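Local atomic coordinates of MAU2 chromatid cohesion factor homolog (Saccharomyces cerevisiae, PDB entry 4XDN), a protein that forms a complex with SCC2 that is required for cohesin to associate with chromosomes, and so takes part in sister chromatid cohesion. Residues Leu419-Val424 / Glu433-Leu438; Lys481-Val486 / Ile507-Ser512; Lys560-Gln565 / Phe591-Gln596. All coordinates share one frame; numbering follows the deposited sequence.

Contact 1 of 3, residues Leu419-Val424 / Glu433-Leu438; sequences LQAMKV and EEYTRL
Ala421 and Met422 receive the aromatic ring of Tyr435 where helix 415-426 and the shorter helix 432-440 pack as an antiparallel hairpin. The two segments run at 157° to each other with axes 9.2 Å apart, and the small Ala421 side chain faces Glu434 where the CA atoms come nearest. From CB, the Tyr435 side chain leaves with CG anti to the carbonyl carbon (chi1 -76°), which swings the ring across to the facing helix. CD1 comes first, 3.7 Å from Ala421 CB; CE1 is closer still, at 3.5 Å from the same methyl, which meets the ring obliquely. CZ then passes over the backbone carbonyl of Ala421, and OH ends 3.4 Å from Met422 CA, with Met422 crossing the tyrosine at about a right angle. The hydroxyl hydrogen-bonds with Gln425 OE1, one turn on from Ala421, which anchors the end of the side chain. Beside the ring, Glu434 CB lies 3.8 Å from Ala421 CB, while its CG brushes Val424 CG2; the carboxylate bends back toward Arg437, with a long salt bridge of 3.6 Å between Glu434 OE1 and Arg437 NH2. Tyr435 also rests on Ser452 and Asn455 of helix 446-466, Met422 packs on Trp392 of helix 369-398, and both touch apolar side chains of the other protein's chain in the assembly.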
loop_
_atom_site.group_PDB
_atom_site.type_symbol
_atom_site.label_atom_id
_atom_site.label_comp_id
_atom_site.label_asym_id
_atom_site.label_seq_id
_atom_site.Cartn_x
_atom_site.Cartn_y
_atom_site.Cartn_z
ATOM N N LEU A 419 10.798 -8.624 -12.117
ATOM C CA LEU A 419 12.065 -9.286 -11.830
ATOM C C LEU A 419 12.442 -10.244 -12.951
ATOM O O LEU A 419 13.623 -10.442 -13.240
ATOM C CB LEU A 419 11.991 -10.040 -10.502
ATOM C CG LEU A 419 12.099 -9.191 -9.236
ATOM C CD1 LEU A 419 11.794 -10.038 -8.009
ATOM C CD2 LEU A 419 13.481 -8.555 -9.120
ATOM N N GLN A 420 11.434 -10.836 -13.582
ATOM C CA GLN A 420 11.665 -11.739 -14.702
ATOM C C GLN A 420 12.100 -10.960 -15.941
ATOM O O GLN A 420 12.961 -11.410 -16.694
ATOM C CB GLN A 420 10.404 -12.555 -14.998
ATOM C CG GLN A 420 10.506 -13.447 -16.227
ATOM C CD GLN A 420 11.699 -14.383 -16.182
ATOM O OE1 GLN A 420 12.125 -14.816 -15.109
ATOM N NE2 GLN A 420 12.249 -14.697 -17.350
ATOM N N ALA A 421 11.503 -9.789 -16.144
ATOM C CA ALA A 421 11.847 -8.941 -17.278
ATOM C C ALA A 421 13.279 -8.436 -17.152
ATOM O O ALA A 421 14.026 -8.396 -18.130
ATOM C CB ALA A 421 10.882 -7.771 -17.380
ATOM N N MET A 422 13.650 -8.048 -15.936
ATOM C CA MET A 422 14.998 -7.578 -15.656
ATOM C C MET A 422 16.004 -8.700 -15.873
ATOM O O MET A 422 17.134 -8.460 -16.301
ATOM C CB MET A 422 15.092 -7.049 -14.225
ATOM C CG MET A 422 14.275 -5.792 -13.985
ATOM S SD MET A 422 14.005 -5.435 -12.239
ATOM C CE MET A 422 15.688 -5.429 -11.623
ATOM N N LYS A 423 15.586 -9.927 -15.580
ATOM C CA LYS A 423 16.445 -11.087 -15.773
ATOM C C LYS A 423 16.749 -11.273 -17.254
ATOM O O LYS A 423 17.875 -11.597 -17.630
ATOM C CB LYS A 423 15.793 -12.348 -15.199
ATOM C CG LYS A 423 16.650 -13.596 -15.333
ATOM C CD LYS A 423 16.162 -14.710 -14.422
ATOM C CE LYS A 423 17.102 -15.908 -14.456
ATOM N NZ LYS A 423 17.162 -16.541 -15.804
ATOM N N VAL A 424 15.740 -11.055 -18.093
ATOM C CA VAL A 424 15.919 -11.163 -19.534
ATOM C C VAL A 424 16.843 -10.060 -20.037
ATOM O O VAL A 424 17.721 -10.312 -20.864
ATOM C CB VAL A 424 14.570 -11.091 -20.278
ATOM C CG1 VAL A 424 14.781 -11.033 -21.793
ATOM C CG2 VAL A 424 13.709 -12.282 -19.916
ATOM N N GLU A 433 9.569 -6.906 -25.184
ATOM C CA GLU A 433 8.232 -7.490 -25.147
ATOM C C GLU A 433 7.773 -7.750 -23.715
ATOM O O GLU A 433 6.586 -7.651 -23.412
ATOM C CB GLU A 433 8.194 -8.791 -25.952
ATOM C CG GLU A 433 6.813 -9.432 -26.019
ATOM C CD GLU A 433 6.768 -10.647 -26.927
ATOM O OE1 GLU A 433 7.833 -11.052 -27.437
ATOM O OE2 GLU A 433 5.664 -11.195 -27.132
ATOM N N GLU A 434 8.716 -8.074 -22.835
ATOM C CA GLU A 434 8.386 -8.359 -21.440
ATOM C C GLU A 434 7.989 -7.060 -20.753
ATOM O O GLU A 434 6.963 -6.987 -20.074
ATOM C CB GLU A 434 9.562 -9.002 -20.685
ATOM C CG GLU A 434 10.552 -9.812 -21.523
ATOM C CD GLU A 434 9.970 -11.094 -22.077
ATOM O OE1 GLU A 434 9.186 -11.753 -21.364
ATOM O OE2 GLU A 434 10.307 -11.448 -23.228
ATOM N N TYR A 435 8.817 -6.035 -20.934
ATOM C CA TYR A 435 8.559 -4.720 -20.360
ATOM C C TYR A 435 7.285 -4.110 -20.928
ATOM O O TYR A 435 6.495 -3.516 -20.198
ATOM C CB TYR A 435 9.740 -3.782 -20.618
ATOM C CG TYR A 435 10.948 -4.031 -19.740
ATOM C CD1 TYR A 435 10.809 -4.237 -18.374
ATOM C CD2 TYR A 435 12.229 -4.053 -20.279
ATOM C CE1 TYR A 435 11.909 -4.462 -17.569
ATOM C CE2 TYR A 435 13.335 -4.281 -19.482
ATOM C CZ TYR A 435 13.169 -4.483 -18.128
ATOM O OH TYR A 435 14.266 -4.707 -17.326
ATOM N N THR A 436 7.097 -4.257 -22.237
ATOM C CA THR A 436 5.940 -3.685 -22.915
ATOM C C THR A 436 4.642 -4.277 -22.377
ATOM O O THR A 436 3.699 -3.547 -22.082
ATOM C CB THR A 436 6.006 -3.914 -24.437
ATOM O OG1 THR A 436 7.243 -3.403 -24.948
ATOM C CG2 THR A 436 4.848 -3.213 -25.139
ATOM N N ARG A 437 4.601 -5.601 -22.252
ATOM C CA ARG A 437 3.413 -6.282 -21.747
ATOM C C ARG A 437 3.135 -5.906 -20.298
ATOM O O ARG A 437 1.982 -5.834 -19.878
ATOM C CB ARG A 437 3.564 -7.801 -21.867
ATOM C CG ARG A 437 3.347 -8.343 -23.272
ATOM C CD ARG A 437 3.266 -9.864 -23.283
ATOM N NE ARG A 437 4.435 -10.491 -22.663
ATOM C CZ ARG A 437 4.513 -10.867 -21.388
ATOM N NH1 ARG A 437 3.487 -10.690 -20.562
ATOM N NH2 ARG A 437 5.625 -11.426 -20.934
ATOM N N LEU A 438 4.193 -5.669 -19.531
ATOM C CA LEU A 438 4.033 -5.313 -18.129
ATOM C C LEU A 438 3.520 -3.884 -18.000
ATOM O O LEU A 438 2.698 -3.581 -17.132
ATOM C CB LEU A 438 5.353 -5.479 -17.375
ATOM C CG LEU A 438 5.330 -5.121 -15.885
ATOM C CD1 LEU A 438 4.163 -5.779 -15.178
ATOM C CD2 LEU A 438 6.639 -5.527 -15.226
#

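Contact 2 of 3, residues Lys481-Val486 / Ile507-Ser512; sequences KVWLQV and ILWLFS
Trp483 reaches from helix 472-490 to Trp509 and Leu508 of helix 499-513, joining successive helices of the tetratricopeptide-repeat (TPR) superhelix that Scc4 forms. The helices stand well apart here, with the CA atoms of Trp483 and Trp509 9.0 Å from each other, and the indole of Trp483 spans the interval. Its CG is anti to the backbone N (chi1 -173°), which extends the ring outward with its six-membered half leading. Trp509 has a similar first torsion (chi1 -167°), but the two side chains cross at about a right angle, and their planes are inclined by 52°. The ring centroids in this pair, the six-membered ring of Trp483 and the five-membered ring of Trp509, are 5.3 Å apart. Trp509 CD1 stands 3.3 Å above the plane of the Trp483 ring, displaced toward its rim, whereas Trp483 CE2 lies at the edge of the Trp509 ring, in its plane. More loosely, Trp483 CZ3 comes within 4.4 Å of Leu508 CB. Further aromatic neighbours complete the cluster: Tyr457 meets the Trp483 ring, and Trp509 is stacked with both His513 and Tyr532. The tightest approach across the pair is Trp483 CZ2 to Trp509 CD1, at 3.5 Å.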
loop_
_atom_site.group_PDB
_atom_site.type_symbol
_atom_site.label_atom_id
_atom_site.label_comp_id
_atom_site.label_asym_id
_atom_site.label_seq_id
_atom_site.Cartn_x
_atom_site.Cartn_y
_atom_site.Cartn_z
ATOM N N LYS A 481 7.630 7.025 -29.032
ATOM C CA LYS A 481 6.389 6.467 -28.506
ATOM C C LYS A 481 6.511 6.178 -27.012
ATOM O O LYS A 481 5.716 6.665 -26.206
ATOM C CB LYS A 481 6.025 5.186 -29.264
ATOM C CG LYS A 481 4.786 4.458 -28.745
ATOM C CD LYS A 481 4.709 3.039 -29.293
ATOM C CE LYS A 481 4.493 2.021 -28.179
ATOM N NZ LYS A 481 4.731 0.624 -28.639
ATOM N N VAL A 482 7.509 5.376 -26.655
ATOM C CA VAL A 482 7.733 4.989 -25.267
ATOM C C VAL A 482 7.972 6.211 -24.384
ATOM O O VAL A 482 7.536 6.242 -23.234
ATOM C CB VAL A 482 8.936 4.015 -25.149
ATOM C CG1 VAL A 482 9.400 3.867 -23.699
ATOM C CG2 VAL A 482 8.572 2.653 -25.723
ATOM N N TRP A 483 8.654 7.217 -24.921
ATOM C CA TRP A 483 9.005 8.393 -24.130
ATOM C C TRP A 483 7.777 9.208 -23.743
ATOM O O TRP A 483 7.656 9.646 -22.601
ATOM C CB TRP A 483 9.989 9.284 -24.885
ATOM C CG TRP A 483 10.503 10.408 -24.043
ATOM C CD1 TRP A 483 10.110 11.714 -24.088
ATOM C CD2 TRP A 483 11.501 10.323 -23.021
ATOM N NE1 TRP A 483 10.809 12.449 -23.158
ATOM C CE2 TRP A 483 11.667 11.617 -22.489
ATOM C CE3 TRP A 483 12.274 9.276 -22.504
ATOM C CZ2 TRP A 483 12.576 11.894 -21.469
ATOM C CZ3 TRP A 483 13.173 9.552 -21.489
ATOM C CH2 TRP A 483 13.318 10.852 -20.984
ATOM N N LEU A 484 6.873 9.419 -24.694
ATOM C CA LEU A 484 5.648 10.164 -24.420
ATOM C C LEU A 484 4.828 9.470 -23.339
ATOM O O LEU A 484 4.189 10.125 -22.517
ATOM C CB LEU A 484 4.813 10.324 -25.693
ATOM C CG LEU A 484 5.329 11.325 -26.728
ATOM C CD1 LEU A 484 4.546 11.185 -28.021
ATOM C CD2 LEU A 484 5.238 12.751 -26.204
ATOM N N GLN A 485 4.856 8.142 -23.345
ATOM C CA GLN A 485 4.165 7.356 -22.330
ATOM C C GLN A 485 4.778 7.590 -20.952
ATOM O O GLN A 485 4.065 7.643 -19.950
ATOM C CB GLN A 485 4.211 5.869 -22.686
ATOM C CG GLN A 485 3.309 5.491 -23.852
ATOM C CD GLN A 485 3.618 4.119 -24.423
ATOM O OE1 GLN A 485 4.631 3.503 -24.085
ATOM N NE2 GLN A 485 2.747 3.636 -25.300
ATOM N N VAL A 486 6.099 7.732 -20.908
ATOM C CA VAL A 486 6.799 8.009 -19.657
ATOM C C VAL A 486 6.407 9.379 -19.117
ATOM O O VAL A 486 6.159 9.535 -17.923
ATOM C CB VAL A 486 8.337 7.945 -19.837
ATOM C CG1 VAL A 486 9.065 8.585 -18.652
ATOM C CG2 VAL A 486 8.788 6.504 -20.020
ATOM N N ILE A 507 18.888 12.335 -17.431
ATOM C CA ILE A 507 20.050 11.559 -17.848
ATOM C C ILE A 507 19.769 10.755 -19.116
ATOM O O ILE A 507 20.570 10.760 -20.055
ATOM C CB ILE A 507 20.501 10.612 -16.705
ATOM C CG1 ILE A 507 21.539 11.293 -15.806
ATOM C CG2 ILE A 507 21.119 9.325 -17.247
ATOM C CD1 ILE A 507 21.238 12.740 -15.439
ATOM N N LEU A 508 18.632 10.066 -19.140
ATOM C CA LEU A 508 18.279 9.213 -20.271
ATOM C C LEU A 508 17.984 10.030 -21.524
ATOM O O LEU A 508 18.306 9.607 -22.636
ATOM C CB LEU A 508 17.072 8.335 -19.929
ATOM C CG LEU A 508 17.299 7.215 -18.910
ATOM C CD1 LEU A 508 15.986 6.508 -18.614
ATOM C CD2 LEU A 508 18.343 6.212 -19.392
ATOM N N TRP A 509 17.371 11.196 -21.348
ATOM C CA TRP A 509 17.087 12.076 -22.476
ATOM C C TRP A 509 18.387 12.597 -23.079
ATOM O O TRP A 509 18.573 12.569 -24.294
ATOM C CB TRP A 509 16.203 13.247 -22.048
ATOM C CG TRP A 509 15.632 14.015 -23.205
ATOM C CD1 TRP A 509 14.428 13.803 -23.815
ATOM C CD2 TRP A 509 16.241 15.117 -23.893
ATOM N NE1 TRP A 509 14.251 14.703 -24.838
ATOM C CE2 TRP A 509 15.348 15.521 -24.906
ATOM C CE3 TRP A 509 17.451 15.801 -23.749
ATOM C CZ2 TRP A 509 15.629 16.578 -25.771
ATOM C CZ3 TRP A 509 17.727 16.851 -24.610
ATOM C CH2 TRP A 509 16.820 17.228 -25.608
ATOM N N LEU A 510 19.288 13.066 -22.222
ATOM C CA LEU A 510 20.552 13.626 -22.679
ATOM C C LEU A 510 21.439 12.555 -23.310
ATOM O O LEU A 510 22.112 12.810 -24.309
ATOM C CB LEU A 510 21.281 14.308 -21.519
ATOM C CG LEU A 510 20.612 15.580 -20.991
ATOM C CD1 LEU A 510 21.284 16.056 -19.713
ATOM C CD2 LEU A 510 20.635 16.684 -22.038
ATOM N N PHE A 511 21.432 11.356 -22.733
ATOM C CA PHE A 511 22.189 10.240 -23.294
ATOM C C PHE A 511 21.712 9.898 -24.703
ATOM O O PHE A 511 22.507 9.500 -25.554
ATOM C CB PHE A 511 22.071 8.996 -22.403
ATOM C CG PHE A 511 22.978 9.002 -21.192
ATOM C CD1 PHE A 511 23.921 10.000 -20.991
ATOM C CD2 PHE A 511 22.884 7.987 -20.255
ATOM C CE1 PHE A 511 24.741 9.983 -19.880
ATOM C CE2 PHE A 511 23.703 7.968 -19.144
ATOM C CZ PHE A 511 24.632 8.966 -18.956
ATOM N N SER A 512 20.414 10.060 -24.944
ATOM C CA SER A 512 19.814 9.656 -26.211
ATOM C C SER A 512 19.737 10.789 -27.239
ATOM O O SER A 512 19.338 10.559 -28.383
ATOM C CB SER A 512 18.412 9.097 -25.962
ATOM O OG SER A 512 17.590 10.054 -25.316
#

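Contact 3 of 3, residues Lys560-Gln565 / Phe591-Gln596; sequences KALLLQ and FDMCRQ. With SO4 (sulfate ion), chain F.
Gln596, which meets Leu562 through its CB, carries its flat amide back over the guanidinium of Arg595: Gln596 NE2 stands 4.2 Å above that plane, over its centre. The bend at chi2 (-87°) takes the amide away from Leu562 and leaves the aliphatic root of the glutamine to do the packing. The Phe591 ring, by contrast, points to other helices, touching Ile607 of helix 601-618 and Thr627 and Lys630 of helix 621-638. Leu562 supplies most of the opposing surface. With CG anti to the backbone N (chi1 -177°), it crosses Gln596 at about a right angle and lays both methyls against the Met593 carbonyl and Gln596 CB. CD2 lies 3.7 Å from Gln596 CB, and CD1 3.5 Å from Met593 O, the carbonyl that accepts the backbone N-H of Gln596. Met593 CB is a looser neighbour, 4.3 Å from Leu562 CD1. In the helical-repeat fold this contact joins the beginning of helix 562-575 to the last turn of helix 580-593, the next helix in the chain, and the residues that follow. Ala561 is the N-cap, and its O takes the N-H of Gln565. Just before it, the backbone N of Lys560 donates a nearly straight hydrogen bond to O4 of a sulfate (2.9 Å, 177°), probably from the crystallisation liquor. The Lys560 side chain bends at chi3 around the same ion, and NZ comes within 3.2 Å of sulfate O1; its ion pairs to Asp338 and Glu339 are long and weak. The sulfate is also hydrogen-bonded to Asn335 ND2 and Lys559 NZ.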
loop_
_atom_site.group_PDB
_atom_site.type_symbol
_atom_site.label_atom_id
_atom_site.label_comp_id
_atom_site.label_asym_id
_atom_site.label_seq_id
_atom_site.Cartn_x
_atom_site.Cartn_y
_atom_site.Cartn_z
ATOM N N LYS A 560 22.519 7.915 -2.301
ATOM C CA LYS A 560 23.737 7.354 -2.874
ATOM C C LYS A 560 23.449 6.094 -3.687
ATOM O O LYS A 560 24.024 5.036 -3.435
ATOM C CB LYS A 560 24.750 7.051 -1.770
ATOM C CG LYS A 560 25.086 8.262 -0.903
ATOM C CD LYS A 560 26.026 7.916 0.245
ATOM C CE LYS A 560 25.461 6.812 1.131
ATOM N NZ LYS A 560 25.909 6.932 2.547
ATOM N N ALA A 561 22.551 6.212 -4.659
ATOM C CA ALA A 561 22.353 5.160 -5.642
ATOM C C ALA A 561 23.586 5.122 -6.530
ATOM O O ALA A 561 23.861 6.081 -7.249
ATOM C CB ALA A 561 21.102 5.412 -6.459
ATOM N N LEU A 562 24.324 4.017 -6.474
ATOM C CA LEU A 562 25.625 3.935 -7.127
ATOM C C LEU A 562 25.568 4.275 -8.609
ATOM O O LEU A 562 26.247 5.198 -9.058
ATOM C CB LEU A 562 26.224 2.539 -6.961
ATOM C CG LEU A 562 27.624 2.365 -7.557
ATOM C CD1 LEU A 562 28.638 3.215 -6.805
ATOM C CD2 LEU A 562 28.028 0.908 -7.540
ATOM N N LEU A 563 24.769 3.527 -9.366
ATOM C CA LEU A 563 24.712 3.707 -10.812
ATOM C C LEU A 563 24.303 5.131 -11.169
ATOM O O LEU A 563 24.865 5.736 -12.082
ATOM C CB LEU A 563 23.741 2.709 -11.449
ATOM C CG LEU A 563 23.563 2.838 -12.968
ATOM C CD1 LEU A 563 24.885 2.649 -13.699
ATOM C CD2 LEU A 563 22.534 1.850 -13.477
ATOM N N LEU A 564 23.330 5.665 -10.439
ATOM C CA LEU A 564 22.838 7.009 -10.700
ATOM C C LEU A 564 23.932 8.038 -10.443
ATOM O O LEU A 564 24.175 8.914 -11.272
ATOM C CB LEU A 564 21.612 7.312 -9.838
ATOM C CG LEU A 564 20.938 8.665 -10.086
ATOM C CD1 LEU A 564 20.413 8.761 -11.509
ATOM C CD2 LEU A 564 19.815 8.886 -9.091
ATOM N N GLN A 565 24.599 7.922 -9.299
ATOM C CA GLN A 565 25.640 8.875 -8.922
ATOM C C GLN A 565 26.756 8.926 -9.964
ATOM O O GLN A 565 27.286 9.996 -10.267
ATOM C CB GLN A 565 26.223 8.524 -7.552
ATOM C CG GLN A 565 26.257 9.698 -6.587
ATOM C CD GLN A 565 27.125 9.435 -5.372
ATOM O OE1 GLN A 565 27.262 8.296 -4.922
ATOM N NE2 GLN A 565 27.724 10.493 -4.836
ATOM N N PHE A 591 35.322 6.107 -12.398
ATOM C CA PHE A 591 35.971 4.870 -12.813
ATOM C C PHE A 591 36.045 3.888 -11.653
ATOM O O PHE A 591 35.659 2.725 -11.780
ATOM C CB PHE A 591 37.377 5.178 -13.347
ATOM C CG PHE A 591 37.973 4.099 -14.219
ATOM C CD1 PHE A 591 37.176 3.271 -14.995
ATOM C CD2 PHE A 591 39.350 3.931 -14.273
ATOM C CE1 PHE A 591 37.740 2.292 -15.796
ATOM C CE2 PHE A 591 39.917 2.954 -15.070
ATOM C CZ PHE A 591 39.115 2.136 -15.834
ATOM N N ASP A 592 36.528 4.373 -10.513
ATOM C CA ASP A 592 36.737 3.522 -9.352
ATOM C C ASP A 592 35.421 3.126 -8.683
ATOM O O ASP A 592 35.311 2.035 -8.134
ATOM C CB ASP A 592 37.642 4.222 -8.337
ATOM C CG ASP A 592 38.012 3.324 -7.172
ATOM O OD1 ASP A 592 38.956 2.520 -7.318
ATOM O OD2 ASP A 592 37.360 3.420 -6.112
ATOM N N MET A 593 34.426 4.009 -8.739
ATOM C CA MET A 593 33.147 3.778 -8.064
ATOM C C MET A 593 32.432 2.529 -8.580
ATOM O O MET A 593 31.732 1.855 -7.828
ATOM C CB MET A 593 32.229 4.993 -8.235
ATOM C CG MET A 593 32.555 6.182 -7.335
ATOM S SD MET A 593 31.605 6.227 -5.803
ATOM C CE MET A 593 32.515 5.072 -4.779
ATOM N N CYS A 594 32.620 2.226 -9.862
ATOM C CA CYS A 594 31.922 1.121 -10.517
ATOM C C CYS A 594 32.150 -0.239 -9.854
ATOM O O CYS A 594 31.365 -1.166 -10.053
ATOM C CB CYS A 594 32.350 1.032 -11.984
ATOM S SG CYS A 594 31.750 2.377 -13.033
ATOM N N ARG A 595 33.216 -0.362 -9.072
ATOM C CA ARG A 595 33.583 -1.654 -8.494
ATOM C C ARG A 595 32.658 -2.072 -7.353
ATOM O O ARG A 595 32.649 -3.235 -6.950
ATOM C CB ARG A 595 35.029 -1.619 -7.991
ATOM C CG ARG A 595 35.227 -0.885 -6.669
ATOM C CD ARG A 595 36.692 -0.866 -6.271
ATOM N NE ARG A 595 36.868 -0.914 -4.821
ATOM C CZ ARG A 595 36.583 -1.974 -4.066
ATOM N NH1 ARG A 595 36.093 -3.078 -4.618
ATOM N NH2 ARG A 595 36.778 -1.929 -2.755
ATOM N N GLN A 596 31.881 -1.124 -6.839
ATOM C CA GLN A 596 31.096 -1.348 -5.628
ATOM C C GLN A 596 29.916 -2.300 -5.843
ATOM O O GLN A 596 29.405 -2.876 -4.883
ATOM C CB GLN A 596 30.587 -0.011 -5.085
ATOM C CG GLN A 596 31.681 0.987 -4.734
ATOM C CD GLN A 596 32.199 0.818 -3.321
ATOM O OE1 GLN A 596 32.023 1.697 -2.476
ATOM N NE2 GLN A 596 32.847 -0.309 -3.055
HETATM S S SO4 F . 21.970 8.618 1.483
HETATM O O1 SO4 F . 23.109 8.482 2.384
HETATM O O2 SO4 F . 20.733 8.588 2.259
HETATM O O3 SO4 F . 22.065 9.889 0.770
HETATM O O4 SO4 F . 21.969 7.525 0.516
#

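How the contacts relate
The three contacts follow one another along the C-terminal part of the chain without touching. Contacts 1 and 2 have centres about 18 Å apart and nearest atoms about 5 Å apart; helix 446-466 packs against both. Contacts 2 and 3, with centres about 22 Å apart, are linked by helix 562-575, which begins in contact 3 and presents Leu567 and Leu571 to Phe511. Contacts 1 and 3 are separated by about 24 Å between centres. Sulfates, probably from the crystallisation liquor, lie by two of them, one at Lys560 in contact 3 and one about 5 Å from the Glu434 side chain in contact 1. Residues from all three segment pairs pack on the other protein's chain, probably SCC2, consistent with a shared binding surface.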